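Local coordinates for uncharacterized protein (Bacteroides caccae, PDB 4L7A) that is uncharacterized but probably acts as a zinc-dependent metallopeptidase, at residues T57-V69 / N260-Y271. Sequence-based numbering, arbitrary orientation.
Sequences TDFWLSVKLAKIV and NEISELDLDHIY
K67 reaches out from the helix and puts its ammonium group among three backbone carbonyls of the C-terminal tail. NZ gives hydrogen bonds to D266 O (2.8 Å), H269 O (2.6 Å) and I270 O (2.9 Å). The D266 carbonyl is met fairly straight, with a C=O...N angle of 158°, whereas I270 O is approached from above its carbonyl plane. The side chain is extended beyond CG, which carries NZ up to the type I beta turn D266–H269. Three main-chain oxygens thus grip one ammonium group and tie the non-helical tail to helix 59–81. The turn is also tied by H269 ND1, which bonds in its ring plane to the syn lone pair of D266 OD1 at 2.8 Å.

On one side of this lysine, I270 lies at about a right angle to its partners: its CG1 meets W60 CZ3 obliquely at 3.9 Å, while CD1 comes to the edge of the F59 ring. On the other, I68 crosses I262 and L267, its CG2 touching I262 CD1 at 3.7 Å and its CG1 meeting L267 CD2. K64 lays its CG against L267 CB (3.8 Å) and makes a long salt bridge with D268. One water donates to both W60 O and L267 O.

The tail, coming off helix 248–260, runs along the first turns of helix 59–81. W26 of helix 17–35 touches I270, M134 of helix 131–153 packs on I68, and strand 115–122 meets L61 and L65 through M122.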
ATOM      1  N   THR A  57       6.944 -18.860  -8.865  1.00 26.22           N
ATOM      2  CA  THR A  57       6.248 -18.268  -7.742  1.00 26.48           C
ATOM      3  C   THR A  57       6.174 -19.300  -6.634  1.00 27.18           C
ATOM      4  O   THR A  57       5.612 -20.352  -6.838  1.00 27.72           O
ATOM      5  CB  THR A  57       4.831 -17.843  -8.199  1.00 26.27           C
ATOM      6  OG1 THR A  57       4.979 -16.903  -9.302  1.00 26.56           O
ATOM      7  CG2 THR A  57       4.054 -17.198  -7.076  1.00 24.66           C
ATOM      8  N   ASP A  58       6.733 -18.989  -5.463  1.00 26.56           N
ATOM      9  CA  ASP A  58       6.789 -19.914  -4.313  1.00 25.77           C
ATOM     10  C   ASP A  58       5.390 -20.029  -3.698  1.00 24.71           C
ATOM     11  O   ASP A  58       4.821 -19.034  -3.254  1.00 22.96           O
ATOM     12  CB  ASP A  58       7.818 -19.319  -3.327  1.00 27.66           C
ATOM     13  CG  ASP A  58       7.933 -20.062  -1.962  1.00 30.62           C
ATOM     14  OD1 ASP A  58       6.997 -20.691  -1.433  1.00 29.03           O
ATOM     15  OD2 ASP A  58       9.023 -19.893  -1.341  1.00 34.50           O
ATOM     16  N   PHE A  59       4.842 -21.238  -3.649  1.00 22.44           N
ATOM     17  CA  PHE A  59       3.481 -21.431  -3.189  1.00 21.63           C
ATOM     18  C   PHE A  59       3.230 -21.077  -1.710  1.00 21.90           C
ATOM     19  O   PHE A  59       2.337 -20.311  -1.415  1.00 19.25           O
ATOM     20  CB  PHE A  59       3.037 -22.867  -3.393  1.00 22.15           C
ATOM     21  CG  PHE A  59       1.645 -23.161  -2.840  1.00 22.65           C
ATOM     22  CD1 PHE A  59       0.510 -22.909  -3.619  1.00 22.52           C
ATOM     23  CD2 PHE A  59       1.474 -23.687  -1.585  1.00 22.10           C
ATOM     24  CE1 PHE A  59      -0.779 -23.207  -3.153  1.00 23.23           C
ATOM     25  CE2 PHE A  59       0.191 -23.997  -1.111  1.00 23.05           C
ATOM     26  CZ  PHE A  59      -0.943 -23.757  -1.915  1.00 22.94           C
ATOM     27  N   TRP A  60       3.984 -21.653  -0.794  1.00 21.99           N
ATOM     28  CA  TRP A  60       3.753 -21.394   0.619  1.00 23.67           C
ATOM     29  C   TRP A  60       4.096 -19.930   1.004  1.00 22.99           C
ATOM     30  O   TRP A  60       3.493 -19.351   1.904  1.00 21.53           O
ATOM     31  CB  TRP A  60       4.505 -22.406   1.485  1.00 24.11           C
ATOM     32  CG  TRP A  60       3.910 -23.731   1.333  1.00 24.49           C
ATOM     33  CD1 TRP A  60       4.437 -24.781   0.657  1.00 25.34           C
ATOM     34  CD2 TRP A  60       2.653 -24.180   1.876  1.00 25.03           C
ATOM     35  NE1 TRP A  60       3.600 -25.846   0.729  1.00 26.05           N
ATOM     36  CE2 TRP A  60       2.468 -25.497   1.432  1.00 26.07           C
ATOM     37  CE3 TRP A  60       1.655 -23.582   2.640  1.00 24.68           C
ATOM     38  CZ2 TRP A  60       1.339 -26.250   1.761  1.00 25.87           C
ATOM     39  CZ3 TRP A  60       0.521 -24.314   2.951  1.00 27.18           C
ATOM     40  CH2 TRP A  60       0.377 -25.651   2.528  1.00 26.60           C
ATOM     41  N   LEU A  61       4.996 -19.317   0.277  1.00 21.44           N
ATOM     42  CA  LEU A  61       5.161 -17.895   0.463  1.00 22.82           C
ATOM     43  C   LEU A  61       3.932 -17.061  -0.065  1.00 22.87           C
ATOM     44  O   LEU A  61       3.592 -16.020   0.518  1.00 23.00           O
ATOM     45  CB  LEU A  61       6.456 -17.429  -0.198  1.00 22.98           C
ATOM     46  CG  LEU A  61       6.802 -15.930  -0.046  1.00 23.15           C
ATOM     47  CD1 LEU A  61       6.883 -15.547   1.435  1.00 24.80           C
ATOM     48  CD2 LEU A  61       8.135 -15.687  -0.748  1.00 22.71           C
ATOM     49  N   SER A  62       3.282 -17.526  -1.137  1.00 21.74           N
ATOM     50  CA  SER A  62       2.071 -16.872  -1.634  1.00 21.69           C
ATOM     51  C   SER A  62       0.961 -16.924  -0.587  1.00 21.04           C
ATOM     52  O   SER A  62       0.233 -15.982  -0.424  1.00 21.76           O
ATOM     53  CB  SER A  62       1.560 -17.498  -2.916  1.00 21.89           C
ATOM     54  OG  SER A  62       2.532 -17.316  -3.938  1.00 22.32           O
ATOM     55  N   VAL A  63       0.849 -18.041   0.112  1.00 21.73           N
ATOM     56  CA  VAL A  63      -0.123 -18.211   1.162  1.00 21.45           C
ATOM     57  C   VAL A  63       0.148 -17.233   2.308  1.00 21.78           C
ATOM     58  O   VAL A  63      -0.792 -16.597   2.851  1.00 21.37           O
ATOM     59  CB  VAL A  63      -0.094 -19.654   1.701  1.00 21.53           C
ATOM     60  CG1 VAL A  63      -1.044 -19.807   2.873  1.00 21.65           C
ATOM     61  CG2 VAL A  63      -0.480 -20.636   0.615  1.00 21.82           C
ATOM     62  N   LYS A  64       1.416 -17.104   2.695  1.00 22.11           N
ATOM     63  CA  LYS A  64       1.779 -16.204   3.787  1.00 22.84           C
ATOM     64  C   LYS A  64       1.426 -14.800   3.419  1.00 21.52           C
ATOM     65  O   LYS A  64       0.782 -14.111   4.198  1.00 21.98           O
ATOM     66  CB  LYS A  64       3.263 -16.287   4.093  1.00 24.50           C
ATOM     67  CG  LYS A  64       3.616 -17.646   4.658  1.00 26.16           C
ATOM     68  CD  LYS A  64       5.008 -17.695   5.224  1.00 28.96           C
ATOM     69  CE  LYS A  64       5.392 -19.122   5.467  1.00 32.94           C
ATOM     70  NZ  LYS A  64       6.729 -19.107   6.038  1.00 37.39           N
ATOM     71  N   LEU A  65       1.791 -14.397   2.207  1.00 20.80           N
ATOM     72  CA  LEU A  65       1.507 -13.031   1.748  1.00 22.27           C
ATOM     73  C   LEU A  65       0.017 -12.732   1.617  1.00 22.53           C
ATOM     74  O   LEU A  65      -0.416 -11.660   1.999  1.00 20.27           O
ATOM     75  CB  LEU A  65       2.182 -12.748   0.425  1.00 23.02           C
ATOM     76  CG  LEU A  65       3.633 -12.410   0.622  1.00 25.00           C
ATOM     77  CD1 LEU A  65       4.353 -12.475  -0.714  1.00 26.64           C
ATOM     78  CD2 LEU A  65       3.745 -10.986   1.195  1.00 24.67           C
ATOM     79  N   ALA A  66      -0.776 -13.698   1.138  1.00 20.53           N
ATOM     80  CA  ALA A  66      -2.206 -13.475   1.073  1.00 20.83           C
ATOM     81  C   ALA A  66      -2.771 -13.228   2.449  1.00 19.17           C
ATOM     82  O   ALA A  66      -3.671 -12.413   2.603  1.00 20.34           O
ATOM     83  CB  ALA A  66      -2.895 -14.634   0.453  1.00 22.48           C
ATOM     84  N   LYS A  67      -2.255 -13.886   3.454  1.00 19.54           N
ATOM     85  CA  LYS A  67      -2.773 -13.693   4.820  1.00 20.52           C
ATOM     86  C   LYS A  67      -2.245 -12.399   5.468  1.00 20.45           C
ATOM     87  O   LYS A  67      -2.963 -11.745   6.251  1.00 20.80           O
ATOM     88  CB  LYS A  67      -2.415 -14.870   5.731  1.00 21.71           C
ATOM     89  CG  LYS A  67      -3.066 -16.180   5.345  1.00 22.66           C
ATOM     90  CD  LYS A  67      -2.987 -17.187   6.467  1.00 24.20           C
ATOM     91  CE  LYS A  67      -3.831 -18.461   6.146  1.00 24.98           C
ATOM     92  NZ  LYS A  67      -3.676 -19.410   7.255  1.00 26.63           N
ATOM     93  N   ILE A  68      -0.995 -12.050   5.177  1.00 19.66           N
ATOM     94  CA  ILE A  68      -0.408 -10.821   5.710  1.00 20.06           C
ATOM     95  C   ILE A  68      -1.116  -9.587   5.121  1.00 21.16           C
ATOM     96  O   ILE A  68      -1.447  -8.614   5.846  1.00 19.37           O
ATOM     97  CB  ILE A  68       1.085 -10.821   5.476  1.00 20.29           C
ATOM     98  CG1 ILE A  68       1.690 -11.929   6.364  1.00 20.52           C
ATOM     99  CG2 ILE A  68       1.694  -9.492   5.826  1.00 20.03           C
ATOM    100  CD1 ILE A  68       3.192 -12.145   6.173  1.00 20.86           C
ATOM    101  N   VAL A  69      -1.316  -9.617   3.813  1.00 20.61           N
ATOM    102  CA  VAL A  69      -1.985  -8.513   3.090  1.00 21.08           C
ATOM    103  C   VAL A  69      -3.416  -8.280   3.604  1.00 21.52           C
ATOM    104  O   VAL A  69      -3.857  -7.136   3.785  1.00 20.55           O
ATOM    105  CB  VAL A  69      -1.971  -8.796   1.599  1.00 22.30           C
ATOM    106  CG1 VAL A  69      -2.821  -7.835   0.824  1.00 22.91           C
ATOM    107  CG2 VAL A  69      -0.534  -8.679   1.072  1.00 22.15           C
ATOM    108  N   ASN A 260       2.560  -5.323  13.563  1.00 27.95           N
ATOM    109  CA  ASN A 260       3.335  -5.944  14.657  1.00 32.14           C
ATOM    110  C   ASN A 260       2.858  -7.315  15.082  1.00 31.15           C
ATOM    111  O   ASN A 260       3.552  -7.982  15.806  1.00 31.98           O
ATOM    112  CB  ASN A 260       3.350  -5.081  15.910  1.00 36.18           C
ATOM    113  CG  ASN A 260       4.397  -3.989  15.848  1.00 43.03           C
ATOM    114  OD1 ASN A 260       5.397  -4.061  15.089  1.00 44.76           O
ATOM    115  ND2 ASN A 260       4.167  -2.940  16.635  1.00 46.11           N
ATOM    116  N   GLU A 261       1.669  -7.702  14.639  1.00 29.87           N
ATOM    117  CA  GLU A 261       1.050  -8.992  14.932  1.00 29.86           C
ATOM    118  C   GLU A 261       1.363 -10.052  13.877  1.00 27.80           C
ATOM    119  O   GLU A 261       0.892 -11.180  13.994  1.00 29.36           O
ATOM    120  CB  GLU A 261      -0.477  -8.837  14.945  1.00 31.24           C
ATOM    121  CG  GLU A 261      -0.989  -8.239  16.193  1.00 33.84           C
ATOM    122  CD  GLU A 261      -2.436  -7.800  16.097  1.00 34.23           C
ATOM    123  OE1 GLU A 261      -3.136  -8.093  15.084  1.00 36.52           O
ATOM    124  OE2 GLU A 261      -2.851  -7.118  17.032  1.00 32.93           O
ATOM    125  N   ILE A 262       2.173  -9.737  12.877  1.00 25.34           N
ATOM    126  CA  ILE A 262       2.384 -10.692  11.790  1.00 27.06           C
ATOM    127  C   ILE A 262       2.835 -12.082  12.291  1.00 28.18           C
ATOM    128  O   ILE A 262       2.290 -13.087  11.864  1.00 25.88           O
ATOM    129  CB  ILE A 262       3.321 -10.106  10.704  1.00 27.70           C
ATOM    130  CG1 ILE A 262       2.539  -9.092   9.895  1.00 28.23           C
ATOM    131  CG2 ILE A 262       3.904 -11.196   9.815  1.00 28.42           C
ATOM    132  CD1 ILE A 262       3.377  -8.277   8.925  1.00 29.45           C
ATOM    133  N   SER A 263       3.798 -12.132  13.207  1.00 30.06           N
ATOM    134  CA  SER A 263       4.287 -13.433  13.648  1.00 33.96           C
ATOM    135  C   SER A 263       3.277 -14.194  14.473  1.00 34.01           C
ATOM    136  O   SER A 263       3.492 -15.317  14.722  1.00 33.94           O
ATOM    137  CB  SER A 263       5.549 -13.320  14.482  1.00 35.55           C
ATOM    138  OG  SER A 263       5.264 -12.594  15.639  1.00 36.18           O
ATOM    139  N   GLU A 264       2.183 -13.585  14.888  1.00 37.76           N
ATOM    140  CA  GLU A 264       1.088 -14.329  15.535  1.00 38.04           C
ATOM    141  C   GLU A 264       0.110 -14.971  14.537  1.00 37.04           C
ATOM    142  O   GLU A 264      -0.761 -15.717  14.943  1.00 34.73           O
ATOM    143  CB  GLU A 264       0.298 -13.417  16.484  1.00 40.87           C
ATOM    144  CG  GLU A 264       1.158 -12.769  17.567  1.00 45.84           C
ATOM    145  CD  GLU A 264       0.442 -11.629  18.309  1.00 49.82           C
ATOM    146  OE1 GLU A 264      -0.790 -11.697  18.499  1.00 50.50           O
ATOM    147  OE2 GLU A 264       1.129 -10.661  18.704  1.00 54.04           O
ATOM    148  N   LEU A 265       0.231 -14.688  13.239  1.00 34.63           N
ATOM    149  CA  LEU A 265      -0.682 -15.283  12.274  1.00 32.62           C
ATOM    150  C   LEU A 265      -0.301 -16.733  12.000  1.00 33.16           C
ATOM    151  O   LEU A 265       0.853 -17.133  12.221  1.00 32.79           O
ATOM    152  CB  LEU A 265      -0.670 -14.509  10.963  1.00 32.94           C
ATOM    153  CG  LEU A 265      -1.110 -13.040  11.017  1.00 32.72           C
ATOM    154  CD1 LEU A 265      -0.629 -12.301   9.759  1.00 33.08           C
ATOM    155  CD2 LEU A 265      -2.604 -12.975  11.158  1.00 33.63           C
ATOM    156  N   ASP A 266      -1.259 -17.507  11.495  1.00 32.36           N
ATOM    157  CA  ASP A 266      -1.026 -18.913  11.221  1.00 35.95           C
ATOM    158  C   ASP A 266      -0.565 -19.039   9.773  1.00 35.05           C
ATOM    159  O   ASP A 266      -1.344 -19.397   8.875  1.00 37.07           O
ATOM    160  CB  ASP A 266      -2.260 -19.771  11.489  1.00 37.58           C
ATOM    161  CG  ASP A 266      -1.997 -21.271  11.241  1.00 43.49           C
ATOM    162  OD1 ASP A 266      -0.821 -21.695  11.162  1.00 47.03           O
ATOM    163  OD2 ASP A 266      -2.963 -22.041  11.073  1.00 48.96           O
ATOM    164  N   LEU A 267       0.707 -18.720   9.573  1.00 30.36           N
ATOM    165  CA  LEU A 267       1.262 -18.578   8.254  1.00 32.09           C
ATOM    166  C   LEU A 267       1.664 -19.892   7.631  1.00 30.16           C
ATOM    167  O   LEU A 267       1.874 -19.932   6.461  1.00 30.23           O
ATOM    168  CB  LEU A 267       2.466 -17.619   8.282  1.00 30.05           C
ATOM    169  CG  LEU A 267       2.187 -16.187   8.749  1.00 32.31           C
ATOM    170  CD1 LEU A 267       3.459 -15.319   8.858  1.00 31.68           C
ATOM    171  CD2 LEU A 267       1.197 -15.496   7.824  1.00 31.45           C
ATOM    172  N   ASP A 268       1.749 -20.958   8.404  1.00 32.32           N
ATOM    173  CA  ASP A 268       2.197 -22.242   7.895  1.00 35.80           C
ATOM    174  C   ASP A 268       1.076 -23.178   7.447  1.00 36.60           C
ATOM    175  O   ASP A 268       1.323 -24.351   7.123  1.00 37.52           O
ATOM    176  CB  ASP A 268       3.065 -22.930   8.953  1.00 41.65           C
ATOM    177  CG  ASP A 268       4.384 -22.182   9.214  1.00 44.17           C
ATOM    178  OD1 ASP A 268       4.884 -21.469   8.309  1.00 46.31           O
ATOM    179  OD2 ASP A 268       4.942 -22.341  10.314  1.00 52.51           O
ATOM    180  N   HIS A 269      -0.155 -22.680   7.445  1.00 34.02           N
ATOM    181  CA  HIS A 269      -1.302 -23.483   7.053  1.00 35.37           C
ATOM    182  C   HIS A 269      -2.237 -22.618   6.208  1.00 31.60           C
ATOM    183  O   HIS A 269      -2.259 -21.408   6.373  1.00 30.00           O
ATOM    184  CB  HIS A 269      -2.049 -23.979   8.293  1.00 36.68           C
ATOM    185  CG  HIS A 269      -1.228 -24.857   9.186  1.00 41.43           C
ATOM    186  ND1 HIS A 269      -0.674 -24.407  10.373  1.00 45.51           N
ATOM    187  CD2 HIS A 269      -0.872 -26.160   9.077  1.00 42.82           C
ATOM    188  CE1 HIS A 269      -0.004 -25.389  10.948  1.00 45.23           C
ATOM    189  NE2 HIS A 269      -0.124 -26.467  10.189  1.00 45.38           N
ATOM    190  N   ILE A 270      -3.037 -23.249   5.360  1.00 29.05           N
ATOM    191  CA  ILE A 270      -4.059 -22.529   4.636  1.00 28.31           C
ATOM    192  C   ILE A 270      -5.264 -22.389   5.558  1.00 29.64           C
ATOM    193  O   ILE A 270      -5.528 -21.323   5.994  1.00 31.06           O
ATOM    194  CB  ILE A 270      -4.423 -23.255   3.322  1.00 27.75           C
ATOM    195  CG1 ILE A 270      -3.211 -23.328   2.436  1.00 26.75           C
ATOM    196  CG2 ILE A 270      -5.614 -22.519   2.607  1.00 27.54           C
ATOM    197  CD1 ILE A 270      -3.374 -24.277   1.229  1.00 27.98           C
ATOM    198  N   TYR A 271      -5.992 -23.472   5.831  1.00 31.02           N
ATOM    199  CA  TYR A 271      -7.057 -23.473   6.842  1.00 35.35           C
ATOM    200  C   TYR A 271      -6.439 -23.955   8.123  1.00 37.06           C
ATOM    201  O   TYR A 271      -5.350 -24.465   8.118  1.00 43.36           O
ATOM    202  CB  TYR A 271      -8.228 -24.406   6.471  1.00 35.40           C
ATOM    203  CG  TYR A 271      -9.117 -23.783   5.441  1.00 35.25           C
ATOM    204  CD1 TYR A 271      -8.853 -23.966   4.085  1.00 35.88           C
ATOM    205  CD2 TYR A 271     -10.175 -22.957   5.807  1.00 35.70           C
ATOM    206  CE1 TYR A 271      -9.629 -23.374   3.116  1.00 35.92           C
ATOM    207  CE2 TYR A 271     -10.976 -22.354   4.844  1.00 37.12           C
ATOM    208  CZ  TYR A 271     -10.693 -22.573   3.485  1.00 38.80           C
ATOM    209  OH  TYR A 271     -11.455 -21.993   2.479  1.00 41.25           O
ATOM    210  OXT TYR A 271      -6.979 -23.863   9.201  1.00 43.99           O
TER
HETATM  211  O   HOH W   1       2.781 -20.866   4.230  1.00 28.54           O